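Importin subunit beta-1 (Saccharomyces cerevisiae, PDB 5OWU) carries proteins into the nucleus as the beta subunit of importin, partnering importin alpha, which binds the classical nuclear localization signal of the cargo. Local coordinates at residues A[808-819]-A[850-861]. Residues are numbered along the deposited sequence; the frame is centred on the assembly and turned at random.
Sequences DIAAMFPDGSIK and WAREQQKRQLSL
The indole of W850 meets D808 at its edge, while Q854 from its own helix lays CG 3.6 Å above one face, toward the rim. The F813 ring carries I818 CG2 over one face and I809 O in plane at its edge. W850 NE1 donates a bent hydrogen bond to D808 OD1 (3.0 Å, 140° at the hydrogen), the oxygen tilted somewhat out of the ring plane and met nearly along its C-O axis. With CG anti to the backbone N (chi1 160°), the indole swings across to helix 796-812, where W850 CZ2 lies 3.7 Å from A811 CB. A leucine in place of W850 would probably leave the D808 carboxylate without its N-H partner and thin the packing on A811.

One turn on, A810 CB sits 3.6 Å from Q854 CB, where the axes of 808-812 and 850-860 come within 8.8 Å, a spacing consistent with the small A810 side chain. Q858 then bends at chi2, and Q858 NE2 donates to F813 O at 3.0 Å, with that oxygen almost in the amide plane. A buried glutamine thereby satisfies the backbone carbonyl of F813, while K819 CA packs 3.4 Å from Q858 OE1. Beyond it, L861 CD1 rests 3.4 Å from P814 O. The axes of 808-812 and 850-860 run 39° apart. Helix 842-860 of HEAT 19 lies against helix 796-812 of HEAT 18, the side-by-side stacking of successive repeats that builds an importin-beta solenoid, here at its C-terminal end.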
loop_
_atom_site.group_PDB
_atom_site.type_symbol
_atom_site.label_atom_id
_atom_site.label_comp_id
_atom_site.label_asym_id
_atom_site.label_seq_id
_atom_site.Cartn_x
_atom_site.Cartn_y
_atom_site.Cartn_z
ATOM N N ASP A 808 -9.555 8.570 -31.560
ATOM C CA ASP A 808 -8.876 7.886 -32.661
ATOM C C ASP A 808 -9.764 6.811 -33.275
ATOM O O ASP A 808 -9.871 6.699 -34.505
ATOM C CB ASP A 808 -7.567 7.267 -32.172
ATOM C CG ASP A 808 -6.600 8.295 -31.604
ATOM O OD1 ASP A 808 -6.796 9.507 -31.839
ATOM O OD2 ASP A 808 -5.632 7.884 -30.926
ATOM N N ILE A 809 -10.405 5.997 -32.434
ATOM C CA ILE A 809 -11.315 4.995 -32.973
ATOM C C ILE A 809 -12.409 5.675 -33.779
ATOM O O ILE A 809 -12.733 5.245 -34.896
ATOM C CB ILE A 809 -11.885 4.115 -31.847
ATOM C CG1 ILE A 809 -10.760 3.273 -31.235
ATOM C CG2 ILE A 809 -12.998 3.210 -32.383
ATOM C CD1 ILE A 809 -11.152 2.492 -29.995
ATOM N N ALA A 810 -12.971 6.775 -33.252
ATOM C CA ALA A 810 -13.958 7.517 -34.032
ATOM C C ALA A 810 -13.401 7.909 -35.398
ATOM O O ALA A 810 -14.078 7.763 -36.420
ATOM C CB ALA A 810 -14.408 8.763 -33.278
ATOM N N ALA A 811 -12.164 8.410 -35.436
ATOM C CA ALA A 811 -11.589 8.871 -36.695
ATOM C C ALA A 811 -11.369 7.722 -37.668
ATOM O O ALA A 811 -11.347 7.935 -38.884
ATOM C CB ALA A 811 -10.264 9.582 -36.433
ATOM N N MET A 812 -11.173 6.506 -37.159
ATOM C CA MET A 812 -10.907 5.380 -38.045
ATOM C C MET A 812 -12.145 4.933 -38.813
ATOM O O MET A 812 -12.016 4.294 -39.862
ATOM C CB MET A 812 -10.358 4.205 -37.247
ATOM C CG MET A 812 -8.930 4.392 -36.791
ATOM S SD MET A 812 -8.382 3.025 -35.781
ATOM C CE MET A 812 -8.616 1.656 -36.909
ATOM N N PHE A 813 -13.346 5.213 -38.306
ATOM C CA PHE A 813 -14.567 4.759 -38.970
ATOM C C PHE A 813 -15.439 5.949 -39.353
ATOM O O PHE A 813 -16.348 6.329 -38.596
ATOM C CB PHE A 813 -15.348 3.802 -38.067
ATOM C CG PHE A 813 -14.605 2.531 -37.720
ATOM C CD1 PHE A 813 -13.765 2.480 -36.620
ATOM C CD2 PHE A 813 -14.765 1.381 -38.488
ATOM C CE1 PHE A 813 -13.092 1.315 -36.293
ATOM C CE2 PHE A 813 -14.094 0.209 -38.165
ATOM C CZ PHE A 813 -13.258 0.177 -37.070
ATOM N N PRO A 814 -15.222 6.569 -40.516
ATOM C CA PRO A 814 -16.140 7.624 -40.967
ATOM C C PRO A 814 -17.409 7.101 -41.620
ATOM O O PRO A 814 -18.269 7.908 -41.984
ATOM C CB PRO A 814 -15.284 8.405 -41.969
ATOM C CG PRO A 814 -14.399 7.372 -42.567
ATOM C CD PRO A 814 -14.098 6.382 -41.457
ATOM N N ASP A 815 -17.554 5.784 -41.775
ATOM C CA ASP A 815 -18.742 5.214 -42.400
ATOM C C ASP A 815 -19.963 5.230 -41.492
ATOM O O ASP A 815 -21.049 4.865 -41.949
ATOM C CB ASP A 815 -18.463 3.771 -42.843
ATOM C CG ASP A 815 -17.959 2.894 -41.709
ATOM O OD1 ASP A 815 -17.345 3.428 -40.762
ATOM O OD2 ASP A 815 -18.181 1.665 -41.769
ATOM N N GLY A 816 -19.823 5.623 -40.228
ATOM C CA GLY A 816 -20.945 5.577 -39.312
ATOM C C GLY A 816 -21.236 4.204 -38.750
ATOM O O GLY A 816 -22.241 4.038 -38.053
ATOM N N SER A 817 -20.378 3.215 -39.021
ATOM C CA SER A 817 -20.612 1.843 -38.575
ATOM C C SER A 817 -20.495 1.679 -37.062
ATOM O O SER A 817 -20.939 0.655 -36.530
ATOM C CB SER A 817 -19.628 0.887 -39.263
ATOM O OG SER A 817 -18.304 1.389 -39.241
ATOM N N ILE A 818 -19.883 2.634 -36.362
ATOM C CA ILE A 818 -19.751 2.552 -34.914
ATOM C C ILE A 818 -20.387 3.758 -34.219
ATOM O O ILE A 818 -20.146 3.995 -33.035
ATOM C CB ILE A 818 -18.274 2.384 -34.508
ATOM C CG1 ILE A 818 -17.449 3.621 -34.888
ATOM C CG2 ILE A 818 -17.693 1.138 -35.168
ATOM C CD1 ILE A 818 -16.054 3.629 -34.279
ATOM N N LYS A 819 -21.217 4.517 -34.932
ATOM C CA LYS A 819 -21.796 5.721 -34.340
ATOM C C LYS A 819 -22.710 5.403 -33.162
ATOM O O LYS A 819 -22.921 6.264 -32.310
ATOM C CB LYS A 819 -22.561 6.513 -35.400
ATOM C CG LYS A 819 -23.808 5.827 -35.933
ATOM C CD LYS A 819 -24.482 6.690 -36.990
ATOM C CE LYS A 819 -25.726 6.030 -37.555
ATOM N NZ LYS A 819 -26.375 6.878 -38.590
ATOM N N TRP A 850 -10.187 16.875 -28.978
ATOM C CA TRP A 850 -10.192 16.022 -30.165
ATOM C C TRP A 850 -11.305 14.978 -30.081
ATOM O O TRP A 850 -12.080 14.787 -31.032
ATOM C CB TRP A 850 -8.812 15.372 -30.318
ATOM C CG TRP A 850 -8.749 14.127 -31.169
ATOM C CD1 TRP A 850 -8.521 12.851 -30.732
ATOM C CD2 TRP A 850 -8.888 14.043 -32.593
ATOM N NE1 TRP A 850 -8.521 11.977 -31.794
ATOM C CE2 TRP A 850 -8.743 12.682 -32.948
ATOM C CE3 TRP A 850 -9.126 14.980 -33.604
ATOM C CZ2 TRP A 850 -8.831 12.239 -34.269
ATOM C CZ3 TRP A 850 -9.211 14.537 -34.915
ATOM C CH2 TRP A 850 -9.066 13.179 -35.234
ATOM N N ALA A 851 -11.423 14.320 -28.926
ATOM C CA ALA A 851 -12.453 13.302 -28.742
ATOM C C ALA A 851 -13.852 13.889 -28.874
ATOM O O ALA A 851 -14.759 13.235 -29.401
ATOM C CB ALA A 851 -12.292 12.638 -27.376
ATOM N N ARG A 852 -14.054 15.112 -28.379
ATOM C CA ARG A 852 -15.364 15.752 -28.470
ATOM C C ARG A 852 -15.714 16.067 -29.918
ATOM O O ARG A 852 -16.832 15.795 -30.374
ATOM C CB ARG A 852 -15.377 17.025 -27.617
ATOM C CG ARG A 852 -16.713 17.748 -27.572
ATOM C CD ARG A 852 -17.821 16.825 -27.110
ATOM N NE ARG A 852 -19.029 17.553 -26.739
ATOM C CZ ARG A 852 -20.182 16.970 -26.431
ATOM N NH1 ARG A 852 -20.290 15.648 -26.457
ATOM N NH2 ARG A 852 -21.232 17.708 -26.101
ATOM N N GLU A 853 -14.761 16.639 -30.658
ATOM C CA GLU A 853 -14.965 16.867 -32.084
ATOM C C GLU A 853 -15.387 15.579 -32.781
ATOM O O GLU A 853 -16.411 15.538 -33.478
ATOM C CB GLU A 853 -13.685 17.417 -32.713
ATOM C CG GLU A 853 -13.214 18.737 -32.125
ATOM C CD GLU A 853 -11.809 19.099 -32.564
ATOM O OE1 GLU A 853 -11.339 18.543 -33.579
ATOM O OE2 GLU A 853 -11.171 19.933 -31.887
ATOM N N GLN A 854 -14.618 14.504 -32.586
ATOM C CA GLN A 854 -14.912 13.270 -33.310
ATOM C C GLN A 854 -16.239 12.662 -32.870
ATOM O O GLN A 854 -16.987 12.132 -33.697
ATOM C CB GLN A 854 -13.768 12.275 -33.133
ATOM C CG GLN A 854 -12.493 12.700 -33.829
ATOM C CD GLN A 854 -12.700 12.911 -35.319
ATOM O OE1 GLN A 854 -13.341 12.100 -35.989
ATOM N NE2 GLN A 854 -12.183 14.017 -35.836
ATOM N N GLN A 855 -16.550 12.728 -31.576
ATOM C CA GLN A 855 -17.814 12.192 -31.081
ATOM C C GLN A 855 -19.003 12.925 -31.700
ATOM O O GLN A 855 -19.951 12.297 -32.191
ATOM C CB GLN A 855 -17.847 12.291 -29.554
ATOM C CG GLN A 855 -19.169 11.877 -28.919
ATOM C CD GLN A 855 -20.046 13.062 -28.544
ATOM O OE1 GLN A 855 -19.553 14.112 -28.131
ATOM N NE2 GLN A 855 -21.352 12.895 -28.686
ATOM N N LYS A 856 -18.968 14.261 -31.679
ATOM C CA LYS A 856 -20.044 15.034 -32.294
ATOM C C LYS A 856 -20.174 14.714 -33.777
ATOM O O LYS A 856 -21.290 14.576 -34.299
ATOM C CB LYS A 856 -19.803 16.530 -32.093
ATOM C CG LYS A 856 -19.951 16.990 -30.660
ATOM C CD LYS A 856 -19.672 18.478 -30.530
ATOM C CE LYS A 856 -20.572 19.123 -29.487
ATOM N NZ LYS A 856 -22.001 19.120 -29.912
ATOM N N ARG A 857 -19.042 14.591 -34.480
ATOM C CA ARG A 857 -19.107 14.196 -35.882
ATOM C C ARG A 857 -19.749 12.821 -36.032
ATOM O O ARG A 857 -20.491 12.577 -36.989
ATOM C CB ARG A 857 -17.713 14.213 -36.508
ATOM C CG ARG A 857 -17.671 13.576 -37.887
ATOM C CD ARG A 857 -16.443 13.993 -38.680
ATOM N NE ARG A 857 -16.692 15.178 -39.498
ATOM C CZ ARG A 857 -17.455 15.190 -40.587
ATOM N NH1 ARG A 857 -18.065 14.082 -40.991
ATOM N NH2 ARG A 857 -17.619 16.313 -41.272
ATOM N N GLN A 858 -19.483 11.913 -35.090
ATOM C CA GLN A 858 -20.093 10.587 -35.153
ATOM C C GLN A 858 -21.603 10.678 -35.004
ATOM O O GLN A 858 -22.347 9.975 -35.699
ATOM C CB GLN A 858 -19.505 9.674 -34.075
ATOM C CG GLN A 858 -18.138 9.102 -34.406
ATOM C CD GLN A 858 -18.179 8.096 -35.542
ATOM O OE1 GLN A 858 -19.103 7.287 -35.641
ATOM N NE2 GLN A 858 -17.172 8.140 -36.405
ATOM N N LEU A 859 -22.079 11.539 -34.102
ATOM C CA LEU A 859 -23.518 11.744 -33.992
ATOM C C LEU A 859 -24.092 12.371 -35.254
ATOM O O LEU A 859 -25.251 12.114 -35.602
ATOM C CB LEU A 859 -23.843 12.616 -32.778
ATOM C CG LEU A 859 -23.813 11.971 -31.391
ATOM C CD1 LEU A 859 -24.595 12.844 -30.413
ATOM C CD2 LEU A 859 -24.371 10.557 -31.394
ATOM N N SER A 860 -23.305 13.187 -35.957
ATOM C CA SER A 860 -23.793 13.763 -37.205
ATOM C C SER A 860 -24.118 12.687 -38.235
ATOM O O SER A 860 -25.065 12.843 -39.014
ATOM C CB SER A 860 -22.764 14.737 -37.771
ATOM O OG SER A 860 -23.017 14.989 -39.141
ATOM N N LEU A 861 -23.357 11.597 -38.257
ATOM C CA LEU A 861 -23.559 10.545 -39.250
ATOM C C LEU A 861 -24.881 9.824 -39.014
ATOM O O LEU A 861 -25.868 10.074 -39.707
ATOM C CB LEU A 861 -22.400 9.542 -39.222
ATOM C CG LEU A 861 -20.991 10.136 -39.123
ATOM C CD1 LEU A 861 -19.936 9.054 -39.308
ATOM C CD2 LEU A 861 -20.785 11.259 -40.132
#